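Acyl-coenzyme A oxidase 1 (Yarrowia lipolytica, PDB 5Y9D) catalyses the FAD-dependent oxidation of acyl-CoA to (2E)-enoyl-CoA with release of hydrogen peroxide in peroxisomal fatty acid beta-oxidation. Local coordinates at residues M122-R127 with R262-D266; V322-F326 with L649-N655; Q506-T511 with N615-D621. All blocks are in the same frame, centred on the assembly; numbering follows the deposited sequence.

Interaction 1. Residues M122-R127 with R262-D266; sequences MSTRTR and RDGVD
R262 lays its guanidinium group against M122 and T126 at the start of helix 122-142. M122 CB sits over the centre of one guanidinium face, and M122 SD lies 3.3 Å from R262 NH2. T126 OG1 comes in at the edge, in the guanidinium plane, and accepts from R262 NH1 at 2.9 Å. The same hydroxyl donates to M122 O, which also takes the backbone N-H of T126 on its opposite face. G264 N, in the type I turn from R262 to V265, donates to S123 OG at 3.2 Å. V265 CG2 packs 3.4 Å from S123 O. R127 closes the other end. A chi1 of -169° takes the R127 chain out to the turn, where R127 NH1 bonds to G264 O at 3.1 Å. D266 OD1 lies over the guanidinium face, 3.0 Å from R127 NE, so this salt bridge works by charge alone. Further out, R88 O also holds R127, H212 N holds D266, and D456 O holds R262. Y686 of the second subunit bonds R127 NH2. The contact joins the N-terminal helical domain to the middle beta domain of the acyl-CoA oxidase fold, beside the FAD site.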
loop_
_atom_site.group_PDB
_atom_site.type_symbol
_atom_site.label_atom_id
_atom_site.label_comp_id
_atom_site.label_asym_id
_atom_site.label_seq_id
_atom_site.Cartn_x
_atom_site.Cartn_y
_atom_site.Cartn_z
ATOM N N MET A 122 9.138 14.128 3.060
ATOM C CA MET A 122 9.305 13.917 1.655
ATOM C C MET A 122 8.948 15.126 0.780
ATOM O O MET A 122 9.567 15.288 -0.265
ATOM C CB MET A 122 8.590 12.624 1.236
ATOM C CG MET A 122 9.515 11.392 1.406
ATOM S SD MET A 122 8.739 9.754 1.464
ATOM C CE MET A 122 8.627 9.394 3.224
ATOM N N SER A 123 8.025 16.001 1.191
ATOM C CA SER A 123 7.644 17.111 0.327
ATOM C C SER A 123 8.844 18.087 0.097
ATOM O O SER A 123 9.148 18.452 -1.042
ATOM C CB SER A 123 6.402 17.819 0.876
ATOM O OG SER A 123 5.207 17.027 0.718
ATOM N N THR A 124 9.552 18.465 1.161
ATOM C CA THR A 124 10.680 19.404 1.028
ATOM C C THR A 124 11.835 18.727 0.296
ATOM O O THR A 124 12.580 19.347 -0.464
ATOM C CB THR A 124 11.236 19.835 2.387
ATOM O OG1 THR A 124 10.228 20.490 3.159
ATOM C CG2 THR A 124 12.438 20.767 2.194
ATOM N N ARG A 125 12.010 17.448 0.559
ATOM C CA ARG A 125 13.051 16.744 -0.103
ATOM C C ARG A 125 12.822 16.834 -1.620
ATOM O O ARG A 125 13.680 17.279 -2.343
ATOM C CB ARG A 125 13.098 15.313 0.418
ATOM C CG ARG A 125 14.292 14.525 -0.054
ATOM C CD ARG A 125 13.955 13.696 -1.290
ATOM N NE ARG A 125 15.183 13.106 -1.814
ATOM C CZ ARG A 125 15.782 12.038 -1.305
ATOM N NH1 ARG A 125 15.267 11.437 -0.258
ATOM N NH2 ARG A 125 16.908 11.586 -1.851
ATOM N N THR A 126 11.622 16.514 -2.090
ATOM C CA THR A 126 11.345 16.574 -3.516
ATOM C C THR A 126 11.430 17.996 -4.086
ATOM O O THR A 126 11.977 18.209 -5.200
ATOM C CB THR A 126 9.963 16.016 -3.796
ATOM O OG1 THR A 126 9.907 14.690 -3.299
ATOM C CG2 THR A 126 9.662 15.993 -5.283
ATOM N N ARG A 127 10.885 18.958 -3.329
ATOM C CA ARG A 127 10.782 20.325 -3.817
ATOM C C ARG A 127 12.163 20.978 -3.934
ATOM O O ARG A 127 12.399 21.847 -4.757
ATOM C CB ARG A 127 9.856 21.163 -2.939
ATOM C CG ARG A 127 9.501 22.511 -3.563
ATOM C CD ARG A 127 8.063 22.855 -3.295
ATOM N NE ARG A 127 7.713 24.204 -3.697
ATOM C CZ ARG A 127 6.789 24.960 -3.098
ATOM N NH1 ARG A 127 6.105 24.526 -2.030
ATOM N NH2 ARG A 127 6.542 26.173 -3.574
ATOM N N ARG A 262 2.748 13.915 -0.894
ATOM C CA ARG A 262 3.724 14.945 -1.256
ATOM C C ARG A 262 3.073 16.240 -1.669
ATOM O O ARG A 262 3.524 16.941 -2.605
ATOM C CB ARG A 262 4.758 14.453 -2.266
ATOM C CG ARG A 262 5.785 13.616 -1.557
ATOM C CD ARG A 262 6.835 13.064 -2.488
ATOM N NE ARG A 262 7.215 11.701 -2.158
ATOM C CZ ARG A 262 8.457 11.246 -2.031
ATOM N NH1 ARG A 262 9.514 12.028 -2.153
ATOM N NH2 ARG A 262 8.648 9.977 -1.783
ATOM N N ASP A 263 2.062 16.580 -0.894
ATOM C CA ASP A 263 1.212 17.704 -1.202
ATOM C C ASP A 263 1.873 19.043 -1.095
ATOM O O ASP A 263 1.407 19.996 -1.713
ATOM C CB ASP A 263 -0.093 17.636 -0.417
ATOM C CG ASP A 263 -1.150 16.776 -1.147
ATOM O OD1 ASP A 263 -1.207 16.811 -2.394
ATOM O OD2 ASP A 263 -1.915 16.052 -0.483
ATOM N N GLY A 264 2.994 19.098 -0.385
ATOM C CA GLY A 264 3.810 20.298 -0.332
ATOM C C GLY A 264 4.589 20.589 -1.583
ATOM O O GLY A 264 5.257 21.599 -1.639
ATOM N N VAL A 265 4.523 19.715 -2.587
ATOM C CA VAL A 265 5.273 19.869 -3.848
ATOM C C VAL A 265 4.288 20.379 -4.859
ATOM O O VAL A 265 3.228 19.815 -4.995
ATOM C CB VAL A 265 5.855 18.534 -4.351
ATOM C CG1 VAL A 265 6.743 18.721 -5.598
ATOM C CG2 VAL A 265 6.649 17.862 -3.249
ATOM N N ASP A 266 4.649 21.447 -5.570
ATOM C CA ASP A 266 3.717 22.148 -6.446
ATOM C C ASP A 266 3.908 21.674 -7.868
ATOM O O ASP A 266 4.560 22.317 -8.676
ATOM C CB ASP A 266 3.910 23.662 -6.346
ATOM C CG ASP A 266 5.309 24.097 -6.717
ATOM O OD1 ASP A 266 6.299 23.478 -6.249
ATOM O OD2 ASP A 266 5.410 25.066 -7.492
#

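Interaction 2. Residues V322-F326 with L649-N655; sequences VSKRF and LSDFFIN
Residues 322-326 of helix 306-334 meet the short helix 651-654 with R325 and I654 as the nearest backbone pair, their CA atoms 6.1 Å apart. The R325 side chain spans the gap, extended from CG to NE with CG opposite the backbone N (chi1 177°), and carries the guanidinium to the C-terminal end of the short helix. There R325 NE donates to I654 O at 2.7 Å, with an N-H...O angle of 155°. The oxygen lies in the guanidinium plane, but the donor stands above the carbonyl plane. R325 NH2 adds a weak bond to the same oxygen. N655, with positive phi, leaves the helix here, and its CB lies 3.6 Å from R325 NH2. F326 CZ covers one guanidinium face, off centre, and R325 NH1 bonds to M119 O. At the other end of the contact, L649 CD1 packs 4.0 Å from R325 CA, and L649 CD2 lies 4.0 Å from K324 CE. M65 of helix 55-70 touches both L649 and F653. This is a buried junction in the all-helical part of the oxidase, where an arginine of the C-alpha1 domain binds the last carbonyl of a short helix in the C-terminal domain.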
loop_
_atom_site.group_PDB
_atom_site.type_symbol
_atom_site.label_atom_id
_atom_site.label_comp_id
_atom_site.label_asym_id
_atom_site.label_seq_id
_atom_site.Cartn_x
_atom_site.Cartn_y
_atom_site.Cartn_z
ATOM N N VAL A 322 13.906 5.134 4.977
ATOM C CA VAL A 322 12.513 5.123 5.376
ATOM C C VAL A 322 12.077 3.756 5.967
ATOM O O VAL A 322 11.254 3.694 6.859
ATOM C CB VAL A 322 11.642 5.518 4.172
ATOM C CG1 VAL A 322 10.150 5.244 4.436
ATOM C CG2 VAL A 322 11.910 6.981 3.821
ATOM N N SER A 323 12.625 2.665 5.458
ATOM C CA SER A 323 12.351 1.339 6.014
ATOM C C SER A 323 12.816 1.260 7.424
ATOM O O SER A 323 12.126 0.747 8.270
ATOM C CB SER A 323 13.035 0.249 5.207
ATOM O OG SER A 323 12.277 0.024 4.031
ATOM N N LYS A 324 13.982 1.817 7.692
ATOM C CA LYS A 324 14.531 1.659 8.999
ATOM C C LYS A 324 13.734 2.487 9.992
ATOM O O LYS A 324 13.742 2.174 11.179
ATOM C CB LYS A 324 16.002 1.998 9.035
ATOM C CG LYS A 324 16.319 3.451 9.329
ATOM C CD LYS A 324 17.773 3.741 8.952
ATOM C CE LYS A 324 18.072 5.191 9.184
ATOM N NZ LYS A 324 19.507 5.431 9.032
ATOM N N ARG A 325 13.047 3.522 9.514
ATOM C CA ARG A 325 12.272 4.343 10.399
ATOM C C ARG A 325 11.032 3.578 10.825
ATOM O O ARG A 325 10.701 3.505 12.000
ATOM C CB ARG A 325 11.862 5.639 9.706
ATOM C CG ARG A 325 10.970 6.538 10.556
ATOM C CD ARG A 325 10.514 7.792 9.813
ATOM N NE ARG A 325 9.384 8.396 10.505
ATOM C CZ ARG A 325 8.397 9.064 9.925
ATOM N NH1 ARG A 325 8.369 9.267 8.611
ATOM N NH2 ARG A 325 7.394 9.476 10.686
ATOM N N PHE A 326 10.351 2.979 9.862
ATOM C CA PHE A 326 9.081 2.327 10.168
ATOM C C PHE A 326 9.291 0.962 10.816
ATOM O O PHE A 326 8.503 0.563 11.631
ATOM C CB PHE A 326 8.157 2.316 8.945
ATOM C CG PHE A 326 7.628 3.691 8.594
ATOM C CD1 PHE A 326 6.649 4.290 9.376
ATOM C CD2 PHE A 326 8.131 4.399 7.508
ATOM C CE1 PHE A 326 6.150 5.551 9.074
ATOM C CE2 PHE A 326 7.656 5.673 7.214
ATOM C CZ PHE A 326 6.650 6.247 7.994
ATOM N N LEU A 649 18.608 6.693 15.015
ATOM C CA LEU A 649 17.533 7.696 14.951
ATOM C C LEU A 649 17.077 8.323 16.272
ATOM O O LEU A 649 16.637 7.630 17.170
ATOM C CB LEU A 649 16.310 7.095 14.293
ATOM C CG LEU A 649 16.607 6.617 12.876
ATOM C CD1 LEU A 649 15.346 6.145 12.204
ATOM C CD2 LEU A 649 17.260 7.747 12.095
ATOM N N SER A 650 17.152 9.649 16.365
ATOM C CA SER A 650 16.581 10.368 17.496
ATOM C C SER A 650 15.065 10.341 17.359
ATOM O O SER A 650 14.549 9.863 16.355
ATOM C CB SER A 650 17.074 11.793 17.503
ATOM O OG SER A 650 16.400 12.580 16.530
ATOM N N ASP A 651 14.354 10.851 18.358
ATOM C CA ASP A 651 12.886 10.830 18.329
ATOM C C ASP A 651 12.322 11.777 17.274
ATOM O O ASP A 651 11.200 11.577 16.771
ATOM C CB ASP A 651 12.271 11.116 19.701
ATOM C CG ASP A 651 12.343 9.900 20.650
ATOM O OD1 ASP A 651 12.598 8.757 20.214
ATOM O OD2 ASP A 651 12.130 10.087 21.852
ATOM N N PHE A 652 13.097 12.770 16.896
ATOM C CA PHE A 652 12.680 13.647 15.851
ATOM C C PHE A 652 12.471 12.846 14.538
ATOM O O PHE A 652 11.472 13.041 13.843
ATOM C CB PHE A 652 13.740 14.755 15.659
ATOM C CG PHE A 652 13.434 15.701 14.533
ATOM C CD1 PHE A 652 13.722 15.351 13.221
ATOM C CD2 PHE A 652 12.844 16.934 14.781
ATOM C CE1 PHE A 652 13.440 16.217 12.182
ATOM C CE2 PHE A 652 12.563 17.800 13.745
ATOM C CZ PHE A 652 12.873 17.457 12.444
ATOM N N PHE A 653 13.443 11.997 14.175
ATOM C CA PHE A 653 13.330 11.216 12.924
ATOM C C PHE A 653 12.373 10.042 13.059
ATOM O O PHE A 653 11.855 9.557 12.061
ATOM C CB PHE A 653 14.683 10.765 12.384
ATOM C CG PHE A 653 15.570 11.906 11.981
ATOM C CD1 PHE A 653 15.503 12.433 10.712
ATOM C CD2 PHE A 653 16.451 12.466 12.887
ATOM C CE1 PHE A 653 16.298 13.495 10.335
ATOM C CE2 PHE A 653 17.260 13.527 12.523
ATOM C CZ PHE A 653 17.177 14.052 11.247
ATOM N N ILE A 654 12.105 9.608 14.284
ATOM C CA ILE A 654 11.015 8.672 14.494
ATOM C C ILE A 654 9.727 9.346 14.065
ATOM O O ILE A 654 9.009 8.852 13.188
ATOM C CB ILE A 654 10.946 8.215 15.965
ATOM C CG1 ILE A 654 12.149 7.313 16.292
ATOM C CG2 ILE A 654 9.665 7.452 16.253
ATOM C CD1 ILE A 654 12.325 6.130 15.355
ATOM N N ASN A 655 9.486 10.499 14.674
ATOM C CA ASN A 655 8.290 11.290 14.508
ATOM C C ASN A 655 7.008 10.465 14.738
ATOM O O ASN A 655 6.024 10.565 13.991
ATOM C CB ASN A 655 8.314 11.974 13.149
ATOM C CG ASN A 655 7.378 13.144 13.094
ATOM O OD1 ASN A 655 6.929 13.564 12.027
ATOM N ND2 ASN A 655 7.052 13.667 14.256
#

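Interaction 3. Residues Q506-T511 with N615-D621; sequences QNGQGT and NILTPGD
T511 and D621 make the tight half of this contact. T511 N donates to D621 OD1 at 2.7 Å, and the bond is almost straight at 177°. It meets the carboxylate oxygen on its syn side, tilted out of the carboxylate plane. T511 OG1 bonds to D621 OD2 at 2.9 Å, from above that plane. T618 N reaches the same oxygen at 2.7 Å from the opposite face. Both carboxylate oxygens are therefore gripped, and the group cannot easily rotate. A chi1 of -49° sets T511 OG1 beside the backbone N, and the two groups can face the two carboxylate oxygens together. These donors would probably favour the charged form of the buried D621.

T618 and D621 form a capping box at the start of helix 619-637. The return bond, from D621 N to T618 OG1, is weak. Just before it, N615 is the C-prime residue of a Schellman motif that ends helix 608-613. The segment 615-621 is thus the connection between two helices of the C-terminal domain, and the loop 506-511 lies across it.

The T618 CG2 methyl lies 3.5 Å from G510 N. Q506 is packed in as well. Its CG lies 3.3 Å from I616 O, and its side chain crosses that of T618 at about a right angle. L617 CD2 packs 4.0 Å from T511 OG1, and L516 of helix 513-516 touches both residues. F521 of helix 519-544 adds to the packing on T511.

The other side is looser. G508 meets only the T618 methyl, at 3.8 Å from G508 C. Both G508 and N615 are exposed to solvent.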
loop_
_atom_site.group_PDB
_atom_site.type_symbol
_atom_site.label_atom_id
_atom_site.label_comp_id
_atom_site.label_asym_id
_atom_site.label_seq_id
_atom_site.Cartn_x
_atom_site.Cartn_y
_atom_site.Cartn_z
ATOM N N GLN A 506 21.652 -31.845 -6.667
ATOM C CA GLN A 506 20.784 -32.578 -5.735
ATOM C C GLN A 506 20.228 -33.845 -6.401
ATOM O O GLN A 506 19.478 -33.757 -7.379
ATOM C CB GLN A 506 19.603 -31.676 -5.327
ATOM C CG GLN A 506 19.691 -31.060 -3.934
ATOM C CD GLN A 506 19.468 -32.071 -2.830
ATOM O OE1 GLN A 506 20.069 -31.975 -1.766
ATOM N NE2 GLN A 506 18.625 -33.060 -3.087
ATOM N N ASN A 507 20.553 -35.019 -5.871
ATOM C CA ASN A 507 19.946 -36.247 -6.393
ATOM C C ASN A 507 18.598 -36.588 -5.728
ATOM O O ASN A 507 18.108 -37.713 -5.829
ATOM C CB ASN A 507 20.924 -37.428 -6.286
ATOM C CG ASN A 507 20.772 -38.425 -7.441
ATOM O OD1 ASN A 507 19.657 -38.709 -7.909
ATOM N ND2 ASN A 507 21.902 -38.960 -7.911
ATOM N N GLY A 508 17.996 -35.610 -5.057
ATOM C CA GLY A 508 16.685 -35.777 -4.435
ATOM C C GLY A 508 16.687 -36.338 -3.017
ATOM O O GLY A 508 15.624 -36.658 -2.489
ATOM N N GLN A 509 17.866 -36.450 -2.403
ATOM C CA GLN A 509 17.997 -37.005 -1.053
ATOM C C GLN A 509 17.982 -35.939 0.058
ATOM O O GLN A 509 18.217 -36.265 1.227
ATOM C CB GLN A 509 19.273 -37.850 -0.948
ATOM C CG GLN A 509 19.432 -38.915 -2.044
ATOM C CD GLN A 509 18.218 -39.836 -2.220
ATOM O OE1 GLN A 509 17.511 -40.166 -1.261
ATOM N NE2 GLN A 509 17.984 -40.263 -3.456
ATOM N N GLY A 510 17.694 -34.684 -0.304
ATOM C CA GLY A 510 17.590 -33.577 0.662
ATOM C C GLY A 510 18.878 -32.792 0.850
ATOM O O GLY A 510 19.962 -33.271 0.552
ATOM N N THR A 511 18.751 -31.574 1.354
ATOM C CA THR A 511 19.898 -30.738 1.686
ATOM C C THR A 511 19.997 -30.683 3.224
ATOM O O THR A 511 18.997 -30.447 3.897
ATOM C CB THR A 511 19.731 -29.316 1.089
ATOM O OG1 THR A 511 19.374 -29.417 -0.299
ATOM C CG2 THR A 511 21.025 -28.482 1.232
ATOM N N ASN A 615 15.324 -27.801 -9.368
ATOM C CA ASN A 615 16.031 -28.908 -8.710
ATOM C C ASN A 615 17.264 -28.419 -7.918
ATOM O O ASN A 615 18.390 -28.879 -8.134
ATOM C CB ASN A 615 16.441 -29.972 -9.752
ATOM C CG ASN A 615 16.950 -31.250 -9.117
ATOM O OD1 ASN A 615 18.118 -31.636 -9.271
ATOM N ND2 ASN A 615 16.071 -31.912 -8.381
ATOM N N ILE A 616 17.038 -27.457 -7.023
ATOM C CA ILE A 616 18.080 -26.932 -6.128
ATOM C C ILE A 616 17.849 -27.468 -4.710
ATOM O O ILE A 616 18.789 -27.840 -4.001
ATOM C CB ILE A 616 18.067 -25.384 -6.130
ATOM C CG1 ILE A 616 18.604 -24.850 -7.479
ATOM C CG2 ILE A 616 18.859 -24.816 -4.953
ATOM C CD1 ILE A 616 18.011 -23.526 -7.928
ATOM N N LEU A 617 16.579 -27.474 -4.321
ATOM C CA LEU A 617 16.115 -28.002 -3.057
ATOM C C LEU A 617 15.129 -29.117 -3.348
ATOM O O LEU A 617 14.541 -29.160 -4.417
ATOM C CB LEU A 617 15.372 -26.914 -2.297
ATOM C CG LEU A 617 16.185 -25.665 -1.958
ATOM C CD1 LEU A 617 15.265 -24.607 -1.358
ATOM C CD2 LEU A 617 17.345 -26.000 -1.023
ATOM N N THR A 618 14.931 -29.997 -2.380
ATOM C CA THR A 618 13.859 -30.990 -2.453
ATOM C C THR A 618 12.677 -30.499 -1.635
ATOM O O THR A 618 12.849 -29.662 -0.755
ATOM C CB THR A 618 14.312 -32.342 -1.868
ATOM O OG1 THR A 618 14.401 -32.249 -0.443
ATOM C CG2 THR A 618 15.658 -32.720 -2.403
ATOM N N PRO A 619 11.470 -31.028 -1.911
ATOM C CA PRO A 619 10.323 -30.806 -1.016
ATOM C C PRO A 619 10.648 -30.935 0.475
ATOM O O PRO A 619 10.328 -30.038 1.246
ATOM C CB PRO A 619 9.342 -31.884 -1.464
ATOM C CG PRO A 619 9.581 -31.977 -2.943
ATOM C CD PRO A 619 11.056 -31.704 -3.158
ATOM N N GLY A 620 11.311 -32.015 0.868
ATOM C CA GLY A 620 11.731 -32.204 2.265
ATOM C C GLY A 620 12.702 -31.174 2.848
ATOM O O GLY A 620 12.956 -31.160 4.056
ATOM N N ASP A 621 13.267 -30.325 1.996
ATOM C CA ASP A 621 14.069 -29.194 2.454
ATOM C C ASP A 621 13.209 -28.007 2.865
ATOM O O ASP A 621 13.649 -27.205 3.648
ATOM C CB ASP A 621 15.033 -28.745 1.365
ATOM C CG ASP A 621 16.002 -29.826 0.966
ATOM O OD1 ASP A 621 16.291 -30.701 1.811
ATOM O OD2 ASP A 621 16.479 -29.795 -0.193
#

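Interactions 1 and 2 are neighbours in the core, with centres 18 Å apart. They touch where M122 CE packs 4.1 Å from V322 CG2, so helix 122-142 and helix 306-334 connect the two. Interaction 1 is the one near the cofactor. The R262 side chain is about 6 Å from a bound FAD, and the T126 side chain is about 8 Å from that of E464, the proton acceptor by similarity. Interaction 2 is not near any known site. Interaction 3 is remote, its centre 51 Å from that of interaction 1 and 42 Å from that of interaction 2. Both segments of interaction 3 fall between those of interaction 2 in the sequence.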